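Side-chain contacts in rhamnosidase B (Bacillus sp., PDB 2OKX), which hydrolyses terminal alpha-L-rhamnose residues from rhamnosides, as a glycoside hydrolase of family 78: residues L52-G56 / E57-R61; R410-R414 / S415-A419; E469-E473 / G474-H478; Y834-T837 / T838-M842. One frame throughout, in Å; residues are numbered along the deposited sequence.

Contact 1: L52-G56 / E57-R61; sequences LFVNG and EQVGR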
loop_
_atom_site.group_PDB
_atom_site.type_symbol
_atom_site.label_atom_id
_atom_site.label_comp_id
_atom_site.label_asym_id
_atom_site.label_seq_id
_atom_site.Cartn_x
_atom_site.Cartn_y
_atom_site.Cartn_z
ATOM N N LEU A 52 -1.424 -1.961 -22.146
ATOM C CA LEU A 52 -1.964 -2.182 -23.487
ATOM C C LEU A 52 -1.829 -1.028 -24.475
ATOM O O LEU A 52 -2.108 0.128 -24.143
ATOM C CB LEU A 52 -3.443 -2.562 -23.380
ATOM C CG LEU A 52 -4.251 -2.657 -24.681
ATOM C CD1 LEU A 52 -3.768 -3.852 -25.501
ATOM C CD2 LEU A 52 -5.735 -2.800 -24.352
ATOM N N PHE A 53 -1.413 -1.366 -25.696
ATOM C CA PHE A 53 -1.255 -0.397 -26.774
ATOM C C PHE A 53 -2.044 -0.865 -27.996
ATOM O O PHE A 53 -1.990 -2.039 -28.368
ATOM C CB PHE A 53 0.212 -0.253 -27.189
ATOM C CG PHE A 53 1.111 0.274 -26.110
ATOM C CD1 PHE A 53 1.645 -0.581 -25.152
ATOM C CD2 PHE A 53 1.449 1.623 -26.068
ATOM C CE1 PHE A 53 2.508 -0.101 -24.170
ATOM C CE2 PHE A 53 2.311 2.113 -25.089
ATOM C CZ PHE A 53 2.841 1.249 -24.140
ATOM N N VAL A 54 -2.788 0.048 -28.609
ATOM C CA VAL A 54 -3.554 -0.280 -29.805
ATOM C C VAL A 54 -3.126 0.711 -30.873
ATOM O O VAL A 54 -3.402 1.908 -30.775
ATOM C CB VAL A 54 -5.071 -0.169 -29.572
ATOM C CG1 VAL A 54 -5.816 -0.502 -30.856
ATOM C CG2 VAL A 54 -5.500 -1.120 -28.461
ATOM N N ASN A 55 -2.433 0.201 -31.884
ATOM C CA ASN A 55 -1.927 1.022 -32.970
ATOM C C ASN A 55 -0.972 2.079 -32.441
ATOM O O ASN A 55 -0.938 3.206 -32.932
ATOM C CB ASN A 55 -3.080 1.668 -33.746
ATOM C CG ASN A 55 -3.791 0.679 -34.645
ATOM O OD1 ASN A 55 -3.148 -0.061 -35.390
ATOM N ND2 ASN A 55 -5.116 0.662 -34.586
ATOM N N GLY A 56 -0.198 1.699 -31.429
ATOM C CA GLY A 56 0.778 2.603 -30.850
ATOM C C GLY A 56 0.274 3.445 -29.696
ATOM O O GLY A 56 1.069 3.983 -28.929
ATOM N N GLU A 57 -1.040 3.558 -29.564
ATOM C CA GLU A 57 -1.631 4.359 -28.498
ATOM C C GLU A 57 -1.855 3.550 -27.219
ATOM O O GLU A 57 -2.477 2.486 -27.253
ATOM C CB GLU A 57 -2.961 4.944 -28.976
ATOM C CG GLU A 57 -3.627 5.889 -27.990
ATOM C CD GLU A 57 -4.959 6.412 -28.501
ATOM O OE1 GLU A 57 -4.995 6.955 -29.628
ATOM O OE2 GLU A 57 -5.970 6.284 -27.773
ATOM N N GLN A 58 -1.352 4.053 -26.096
ATOM C CA GLN A 58 -1.531 3.365 -24.821
ATOM C C GLN A 58 -3.003 3.470 -24.440
ATOM O O GLN A 58 -3.542 4.572 -24.295
ATOM C CB GLN A 58 -0.671 4.007 -23.738
ATOM C CG GLN A 58 -0.530 3.150 -22.494
ATOM C CD GLN A 58 0.107 3.899 -21.352
ATOM O OE1 GLN A 58 -0.574 4.579 -20.582
ATOM N NE2 GLN A 58 1.424 3.795 -21.241
ATOM N N VAL A 59 -3.656 2.327 -24.278
ATOM C CA VAL A 59 -5.072 2.308 -23.956
ATOM C C VAL A 59 -5.414 2.061 -22.486
ATOM O O VAL A 59 -6.370 2.636 -21.970
ATOM C CB VAL A 59 -5.802 1.258 -24.826
ATOM C CG1 VAL A 59 -7.245 1.116 -24.383
ATOM C CG2 VAL A 59 -5.739 1.678 -26.289
ATOM N N GLY A 60 -4.644 1.214 -21.812
ATOM C CA GLY A 60 -4.941 0.934 -20.420
ATOM C C GLY A 60 -3.902 0.089 -19.710
ATOM O O GLY A 60 -2.884 -0.289 -20.295
ATOM N N ARG A 61 -4.170 -0.191 -18.437
ATOM C CA ARG A 61 -3.289 -0.987 -17.583
ATOM C C ARG A 61 -4.148 -1.946 -16.768
ATOM O O ARG A 61 -5.325 -1.678 -16.520
ATOM C CB ARG A 61 -2.513 -0.087 -16.617
ATOM C CG ARG A 61 -1.689 1.013 -17.270
ATOM C CD ARG A 61 -1.148 1.979 -16.209
ATOM N NE ARG A 61 -0.495 3.148 -16.794
ATOM C CZ ARG A 61 0.777 3.193 -17.171
ATOM N NH1 ARG A 61 1.560 2.132 -17.024
ATOM N NH2 ARG A 61 1.269 4.304 -17.707
#
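Leu52 and Gly60 pair across a tight beta hairpin: Leu52 N gives a nearly straight bond (170°) to Gly60 O, and Leu52 O takes Val59 N at 2.7 Å. Nearer the turn, Val54 N reaches Glu57 O at 2.8 Å, while Glu57 N returns to Val54 O at 3.1 Å. A type I' turn, Val54 to Glu57, closes the loop; Gly56 sits at a positive phi where a beta carbon would press on the preceding carbonyl. Between Leu52 and Phe53 the register slips by one residue, a beta bulge.

Among the side chains, Phe53 meets Gln58. The Gln58 chain runs extended, and its CG lies 4.0 Å above one ring face, toward the rim; Phe53 CE2 touches Gln58 CB at 3.8 Å. Were Phe53 replaced by an alanine, the aliphatic part of Gln58 would probably lose its aromatic support. At the bulge, Val59 points back across the hairpin, its CG2 3.6 Å from Val54 CG2 and its CB 4.1 Å from Leu52 CD2, so that the three form an apolar group.

The hairpin ends one side of an antiparallel sheet: strand 57-62 is outermost, and strand 49-54 pairs on its other side with strand 87-96, where Leu52 and Val54 pack on Ile90. Tyr76 of strand 70-77 touches Leu52 and Val59.

Contact 2: R410-R414 / S415-A419; sequences RAVPR and SVLNA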
loop_
_atom_site.group_PDB
_atom_site.type_symbol
_atom_site.label_atom_id
_atom_site.label_comp_id
_atom_site.label_asym_id
_atom_site.label_seq_id
_atom_site.Cartn_x
_atom_site.Cartn_y
_atom_site.Cartn_z
ATOM N N ARG A 410 22.849 24.189 -3.972
ATOM C CA ARG A 410 23.136 25.306 -4.874
ATOM C C ARG A 410 21.810 26.013 -5.157
ATOM O O ARG A 410 20.749 25.386 -5.138
ATOM C CB ARG A 410 23.707 24.811 -6.208
ATOM C CG ARG A 410 25.001 24.007 -6.129
ATOM C CD ARG A 410 26.130 24.816 -5.521
ATOM N NE ARG A 410 27.430 24.186 -5.739
ATOM C CZ ARG A 410 28.144 24.299 -6.856
ATOM N NH1 ARG A 410 27.692 25.023 -7.874
ATOM N NH2 ARG A 410 29.316 23.687 -6.955
ATOM N N ALA A 411 21.860 27.313 -5.422
ATOM C CA ALA A 411 20.638 28.049 -5.722
ATOM C C ALA A 411 20.049 27.471 -7.004
ATOM O O ALA A 411 20.786 27.082 -7.910
ATOM C CB ALA A 411 20.945 29.534 -5.902
ATOM N N VAL A 412 18.723 27.398 -7.079
ATOM C CA VAL A 412 18.072 26.864 -8.272
ATOM C C VAL A 412 18.036 27.907 -9.391
ATOM O O VAL A 412 17.493 28.994 -9.210
ATOM C CB VAL A 412 16.616 26.425 -7.975
ATOM C CG1 VAL A 412 15.978 25.870 -9.233
ATOM C CG2 VAL A 412 16.593 25.385 -6.867
ATOM N N PRO A 413 18.620 27.592 -10.559
ATOM C CA PRO A 413 18.633 28.525 -11.693
ATOM C C PRO A 413 17.228 28.643 -12.286
ATOM O O PRO A 413 16.507 27.651 -12.366
ATOM C CB PRO A 413 19.600 27.869 -12.677
ATOM C CG PRO A 413 20.464 27.001 -11.804
ATOM C CD PRO A 413 19.465 26.421 -10.846
ATOM N N ARG A 414 16.846 29.845 -12.710
ATOM C CA ARG A 414 15.519 30.054 -13.284
ATOM C C ARG A 414 15.216 29.072 -14.407
ATOM O O ARG A 414 14.114 28.541 -14.485
ATOM C CB ARG A 414 15.374 31.489 -13.808
ATOM C CG ARG A 414 14.102 31.729 -14.635
ATOM C CD ARG A 414 12.832 31.361 -13.861
ATOM N NE ARG A 414 11.622 31.520 -14.674
ATOM C CZ ARG A 414 11.215 30.655 -15.601
ATOM N NH1 ARG A 414 10.107 30.899 -16.292
ATOM N NH2 ARG A 414 11.898 29.539 -15.828
ATOM N N SER A 415 16.196 28.827 -15.272
ATOM C CA SER A 415 16.010 27.910 -16.395
ATOM C C SER A 415 15.443 26.562 -15.979
ATOM O O SER A 415 14.541 26.025 -16.624
ATOM C CB SER A 415 17.337 27.667 -17.123
ATOM O OG SER A 415 17.196 26.639 -18.095
ATOM N N VAL A 416 15.984 26.014 -14.896
ATOM C CA VAL A 416 15.554 24.711 -14.415
ATOM C C VAL A 416 14.061 24.639 -14.109
ATOM O O VAL A 416 13.444 23.585 -14.263
ATOM C CB VAL A 416 16.364 24.304 -13.160
ATOM C CG1 VAL A 416 15.965 22.905 -12.705
ATOM C CG2 VAL A 416 17.845 24.345 -13.479
ATOM N N LEU A 417 13.471 25.753 -13.690
ATOM C CA LEU A 417 12.043 25.754 -13.378
ATOM C C LEU A 417 11.213 25.287 -14.575
ATOM O O LEU A 417 10.150 24.700 -14.404
ATOM C CB LEU A 417 11.590 27.149 -12.933
ATOM C CG LEU A 417 12.288 27.700 -11.686
ATOM C CD1 LEU A 417 11.654 29.026 -11.300
ATOM C CD2 LEU A 417 12.178 26.702 -10.538
ATOM N N ASN A 418 11.706 25.543 -15.785
ATOM C CA ASN A 418 10.996 25.137 -16.997
ATOM C C ASN A 418 10.744 23.635 -17.011
ATOM O O ASN A 418 9.822 23.158 -17.672
ATOM C CB ASN A 418 11.808 25.501 -18.248
ATOM C CG ASN A 418 11.877 26.997 -18.496
ATOM O OD1 ASN A 418 12.720 27.469 -19.266
ATOM N ND2 ASN A 418 10.987 27.750 -17.863
ATOM N N ALA A 419 11.571 22.890 -16.283
ATOM C CA ALA A 419 11.442 21.439 -16.238
ATOM C C ALA A 419 10.114 20.952 -15.666
ATOM O O ALA A 419 9.674 19.845 -15.972
ATOM C CB ALA A 419 12.606 20.839 -15.442
#
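At the edge of the Arg414 guanidinium, near its plane, stands the Asn418 amide, its own plane turned 82° away; Leu417 CB approaches the guanidinium obliquely. Residues 414-417 form a short, weakly bonded helix that passes into 3-10 geometry at 418-419. Leu417 N bonds to Arg414 O at 3.0 Å, and Val416 N makes a weak bond to Pro413 O, the i to i+3 spacing of a tight turn.

Arg414 starts out away from the turn, but a bend at its second torsion (chi2 56°) folds the chain back, carrying CD across Leu417 CD1 at 3.7 Å. The other Leu417 branch, CD2, meets Val412 CG1 at 4.1 Å, so the leucine bridges the incoming loop and the arginine stem. With Leu417 cut back to an alanine, the bent Arg414 stem is likely to lose its apolar partner, and Val412 CG1 one of its neighbours.

Val412 and Val416 also rest on Ile208 of strand 207-215. The Ser415 hydroxyl is bound to Val428 N. The proline ring lies obliquely across Val416, with Pro413 CD 3.7 Å from Val416 CG2.

Contact 3: E469-E473 / G474-H478; sequences EYMRE and GYTQH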
loop_
_atom_site.group_PDB
_atom_site.type_symbol
_atom_site.label_atom_id
_atom_site.label_comp_id
_atom_site.label_asym_id
_atom_site.label_seq_id
_atom_site.Cartn_x
_atom_site.Cartn_y
_atom_site.Cartn_z
ATOM N N GLU A 469 7.695 11.022 1.002
ATOM C CA GLU A 469 6.462 11.699 1.403
ATOM C C GLU A 469 6.692 12.939 2.251
ATOM O O GLU A 469 5.889 13.873 2.225
ATOM C CB GLU A 469 5.593 10.772 2.253
ATOM C CG GLU A 469 5.236 9.443 1.661
ATOM C CD GLU A 469 4.251 8.707 2.545
ATOM O OE1 GLU A 469 4.611 8.362 3.689
ATOM O OE2 GLU A 469 3.109 8.485 2.098
ATOM N N TYR A 470 7.779 12.927 3.012
ATOM C CA TYR A 470 8.057 14.005 3.941
ATOM C C TYR A 470 9.504 14.467 4.053
ATOM O O TYR A 470 10.433 13.663 4.065
ATOM C CB TYR A 470 7.568 13.566 5.333
ATOM C CG TYR A 470 7.708 14.606 6.419
ATOM C CD1 TYR A 470 8.862 14.684 7.205
ATOM C CD2 TYR A 470 6.696 15.539 6.642
ATOM C CE1 TYR A 470 9.001 15.670 8.184
ATOM C CE2 TYR A 470 6.827 16.524 7.611
ATOM C CZ TYR A 470 7.976 16.587 8.378
ATOM O OH TYR A 470 8.090 17.572 9.333
ATOM N N MET A 471 9.671 15.779 4.138
ATOM C CA MET A 471 10.973 16.389 4.336
ATOM C C MET A 471 10.746 17.787 4.885
ATOM O O MET A 471 9.747 18.443 4.563
ATOM C CB MET A 471 11.817 16.386 3.044
ATOM C CG MET A 471 11.240 17.035 1.819
ATOM S SD MET A 471 12.164 16.502 0.321
ATOM C CE MET A 471 13.805 17.145 0.670
ATOM N N ARG A 472 11.648 18.224 5.756
ATOM C CA ARG A 472 11.520 19.532 6.379
ATOM C C ARG A 472 12.843 20.046 6.930
ATOM O O ARG A 472 13.514 19.357 7.694
ATOM C CB ARG A 472 10.504 19.467 7.527
ATOM C CG ARG A 472 10.347 20.776 8.305
ATOM C CD ARG A 472 9.537 20.583 9.592
ATOM N NE ARG A 472 9.396 21.830 10.347
ATOM C CZ ARG A 472 8.562 22.813 10.027
ATOM N NH1 ARG A 472 7.770 22.705 8.963
ATOM N NH2 ARG A 472 8.531 23.919 10.761
ATOM N N GLU A 473 13.205 21.255 6.521
ATOM C CA GLU A 473 14.413 21.922 6.991
ATOM C C GLU A 473 15.668 21.058 7.155
ATOM O O GLU A 473 16.262 21.013 8.233
ATOM C CB GLU A 473 14.086 22.637 8.309
ATOM C CG GLU A 473 12.999 23.699 8.139
ATOM C CD GLU A 473 12.575 24.364 9.435
ATOM O OE1 GLU A 473 11.867 25.391 9.360
ATOM O OE2 GLU A 473 12.935 23.869 10.520
ATOM N N GLY A 474 16.074 20.382 6.087
ATOM C CA GLY A 474 17.273 19.564 6.157
ATOM C C GLY A 474 17.035 18.109 6.501
ATOM O O GLY A 474 17.938 17.285 6.382
ATOM N N TYR A 475 15.827 17.785 6.947
ATOM C CA TYR A 475 15.503 16.405 7.287
ATOM C C TYR A 475 14.659 15.765 6.201
ATOM O O TYR A 475 13.634 16.313 5.795
ATOM C CB TYR A 475 14.746 16.332 8.617
ATOM C CG TYR A 475 14.116 14.977 8.892
ATOM C CD1 TYR A 475 12.732 14.797 8.807
ATOM C CD2 TYR A 475 14.902 13.877 9.246
ATOM C CE1 TYR A 475 12.148 13.561 9.071
ATOM C CE2 TYR A 475 14.327 12.630 9.513
ATOM C CZ TYR A 475 12.950 12.482 9.425
ATOM O OH TYR A 475 12.375 11.264 9.711
ATOM N N THR A 476 15.104 14.609 5.725
ATOM C CA THR A 476 14.378 13.863 4.709
ATOM C C THR A 476 13.940 12.558 5.357
ATOM O O THR A 476 14.773 11.832 5.892
ATOM C CB THR A 476 15.279 13.525 3.485
ATOM O OG1 THR A 476 15.609 14.727 2.775
ATOM C CG2 THR A 476 14.558 12.571 2.540
ATOM N N GLN A 477 12.641 12.261 5.353
ATOM C CA GLN A 477 12.204 10.996 5.933
ATOM C C GLN A 477 12.313 9.964 4.820
ATOM O O GLN A 477 11.454 9.896 3.938
ATOM C CB GLN A 477 10.752 11.059 6.433
ATOM C CG GLN A 477 10.337 9.787 7.162
ATOM C CD GLN A 477 8.913 9.823 7.695
ATOM O OE1 GLN A 477 8.389 10.882 8.040
ATOM N NE2 GLN A 477 8.293 8.650 7.789
ATOM N N HIS A 478 13.380 9.171 4.841
ATOM C CA HIS A 478 13.558 8.159 3.810
ATOM C C HIS A 478 12.567 7.023 3.978
ATOM O O HIS A 478 12.174 6.692 5.095
ATOM C CB HIS A 478 14.997 7.636 3.821
ATOM C CG HIS A 478 15.983 8.633 3.304
ATOM N ND1 HIS A 478 16.879 9.288 4.120
ATOM C CD2 HIS A 478 16.168 9.136 2.063
ATOM C CE1 HIS A 478 17.573 10.153 3.401
ATOM N NE2 HIS A 478 17.159 10.080 2.150
HETATM O O HOH W 1 8.861 10.039 3.513
#
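Tyr470 and Tyr475 meet edge to edge on one face of a beta hairpin, with Tyr470 CE1 3.9 Å from Tyr475 CD1, each in the other ring's plane. Both leave the same face of the hairpin, and with CG anti to the backbone N in each (chi1 -177° and 168°) the rings are brought edge to edge. Gln477 lies across Tyr470 beside them, its OE1 3.9 Å from Tyr470 CB. On the opposite face Met471 and Thr476 run side by side, Met471 CE touching Thr476 OG1 at 3.7 Å.

Behind these side chains is the backbone. Arg472 N bonds to Tyr475 O at 2.8 Å, Tyr475 N returns to Arg472 O, and Gln477 N reaches Tyr470 O. A type I' turn from Arg472 to Tyr475 closes the hairpin, with Gly474 at positive phi. At the open end a water accepts from Glu469 N and donates to Gln477 O at 2.6 Å.

Further out, His860 lies against the Tyr470 ring at a shallow angle. The same histidine bonds through NE2 to Gln477 OE1, while Gln477 NE2 goes to Thr857 O; with both ends of its amide engaged, the buried Gln477 side chain is held against rotation.

Contact 4: Y834-T837 / T838-M842; sequences YDAT and TCWEM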
loop_
_atom_site.group_PDB
_atom_site.type_symbol
_atom_site.label_atom_id
_atom_site.label_comp_id
_atom_site.label_asym_id
_atom_site.label_seq_id
_atom_site.Cartn_x
_atom_site.Cartn_y
_atom_site.Cartn_z
ATOM N N TYR A 834 2.709 20.520 10.101
ATOM C CA TYR A 834 3.865 20.041 9.352
ATOM C C TYR A 834 3.596 19.964 7.851
ATOM O O TYR A 834 4.237 19.202 7.129
ATOM C CB TYR A 834 4.316 18.676 9.891
ATOM C CG TYR A 834 4.867 18.763 11.298
ATOM C CD1 TYR A 834 4.057 18.510 12.407
ATOM C CD2 TYR A 834 6.178 19.167 11.523
ATOM C CE1 TYR A 834 4.542 18.662 13.708
ATOM C CE2 TYR A 834 6.674 19.322 12.818
ATOM C CZ TYR A 834 5.850 19.072 13.903
ATOM O OH TYR A 834 6.332 19.257 15.180
ATOM N N ASP A 835 2.639 20.766 7.396
ATOM C CA ASP A 835 2.269 20.854 5.984
ATOM C C ASP A 835 1.763 19.555 5.355
ATOM O O ASP A 835 2.001 19.291 4.178
ATOM C CB ASP A 835 3.453 21.403 5.173
ATOM C CG ASP A 835 3.045 21.881 3.790
ATOM O OD1 ASP A 835 1.918 22.398 3.646
ATOM O OD2 ASP A 835 3.853 21.755 2.847
ATOM N N ALA A 836 1.055 18.748 6.135
ATOM C CA ALA A 836 0.510 17.501 5.614
ATOM C C ALA A 836 -0.545 17.808 4.545
ATOM O O ALA A 836 -1.279 18.792 4.647
ATOM C CB ALA A 836 -0.119 16.686 6.748
ATOM N N THR A 837 -0.609 16.977 3.512
ATOM C CA THR A 837 -1.604 17.170 2.466
ATOM C C THR A 837 -2.493 15.933 2.446
ATOM O O THR A 837 -3.406 15.820 1.629
ATOM C CB THR A 837 -0.945 17.384 1.079
ATOM O OG1 THR A 837 0.024 16.357 0.836
ATOM C CG2 THR A 837 -0.262 18.752 1.024
ATOM N N THR A 838 -2.199 15.015 3.366
ATOM C CA THR A 838 -2.935 13.766 3.537
ATOM C C THR A 838 -2.890 13.403 5.022
ATOM O O THR A 838 -2.102 13.971 5.778
ATOM C CB THR A 838 -2.313 12.609 2.701
ATOM O OG1 THR A 838 -0.916 12.497 2.995
ATOM C CG2 THR A 838 -2.487 12.871 1.213
ATOM N N CYS A 839 -3.730 12.456 5.437
ATOM C CA CYS A 839 -3.795 12.042 6.835
ATOM C C CYS A 839 -2.784 10.969 7.217
ATOM O O CYS A 839 -2.678 9.928 6.558
ATOM C CB CYS A 839 -5.205 11.549 7.160
ATOM S SG CYS A 839 -6.462 12.783 6.782
ATOM N N TRP A 840 -2.071 11.229 8.307
ATOM C CA TRP A 840 -1.042 10.327 8.810
ATOM C C TRP A 840 -1.566 8.980 9.265
ATOM O O TRP A 840 -2.674 8.868 9.782
ATOM C CB TRP A 840 -0.297 10.959 9.988
ATOM C CG TRP A 840 0.424 12.225 9.670
ATOM C CD1 TRP A 840 0.660 12.758 8.432
ATOM C CD2 TRP A 840 1.019 13.119 10.613
ATOM N NE1 TRP A 840 1.366 13.935 8.552
ATOM C CE2 TRP A 840 1.599 14.177 9.880
ATOM C CE3 TRP A 840 1.117 13.130 12.011
ATOM C CZ2 TRP A 840 2.268 15.239 10.498
ATOM C CZ3 TRP A 840 1.782 14.186 12.626
ATOM C CH2 TRP A 840 2.350 15.226 11.866
ATOM N N GLU A 841 -0.731 7.962 9.093
ATOM C CA GLU A 841 -1.063 6.607 9.499
ATOM C C GLU A 841 -1.191 6.544 11.021
ATOM O O GLU A 841 -2.089 5.898 11.554
ATOM C CB GLU A 841 0.047 5.659 9.040
ATOM C CG GLU A 841 -0.131 4.208 9.440
ATOM C CD GLU A 841 1.086 3.364 9.074
ATOM O OE1 GLU A 841 0.995 2.122 9.140
ATOM O OE2 GLU A 841 2.137 3.948 8.723
ATOM N N MET A 842 -0.277 7.214 11.712
ATOM C CA MET A 842 -0.268 7.210 13.170
ATOM C C MET A 842 0.054 8.584 13.723
ATOM O O MET A 842 0.442 9.494 12.980
ATOM C CB MET A 842 0.787 6.224 13.686
ATOM C CG MET A 842 0.625 4.800 13.185
ATOM S SD MET A 842 2.096 3.803 13.534
ATOM C CE MET A 842 3.234 4.511 12.328
HETATM O O HOH W 2 1.010 14.398 3.539
#
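A Schellman motif ends helix 817-833, and the loop that leaves it folds back so that Trp840 packs against Tyr834 and Ala836. Asp835, at positive phi, is the C-prime residue: Ala836 N reaches back to Met831 O, and Asp835 N to Leu832 O.

The indole presents its benzo edge to the tyrosine. Trp840 CH2 lies 3.7 Å from Tyr834 CD1, which sits near the indole plane, and CZ2 is 4.0 Å from Tyr834 CB; the two side chains cross at about a right angle. Farther along the same ring system, Trp840 NE1 comes within 3.6 Å of Ala836 CB. The indole reaches these partners because Trp840 CG stands anti to the carbonyl carbon (chi1 -61°), turning the ring back toward the helix end. Ala836 CB also touches Thr838 O at 3.5 Å, so the methyl touches both the indole and the loop backbone.

One water spans the bend: it accepts from Thr837 N at 3.0 Å and donates to Thr838 OG1 at 2.8 Å. The hydroxyls are bonded elsewhere, Thr837 OG1 to Glu446 N and Thr838 OG1 also to His860 O, tying the bend to strand 446-448 and to the loop that holds His860.

Within the six-hairpin glycosidase domain, Met831 of helix 817-833 lies against Ala836 and Trp840, helix 544-559 packs on Thr838 and Cys839, and Tyr834 turns to Tyr470 and Arg472 of strand 462-472.

In the fold
From the N terminus, contact 1 closes the hairpin of strands 49-54 and 57-62 in the N-terminal domain, about 34 Å between centres from contact 2, the turn that follows strand 406-410. Contact 3 then closes the hairpin of strands 462-472 and 475-477 in the concanavalin-like domain, and contact 4 the bend after helix 817-833 in the six-hairpin domain. All four lie in series along the chain, so none nests within or crosses another. Contacts 3 and 4 alone touch: Tyr470 OH packs 3.3 Å from Tyr834 CD2, joining the beta domain to the helical one, and His860 is a neighbour of both.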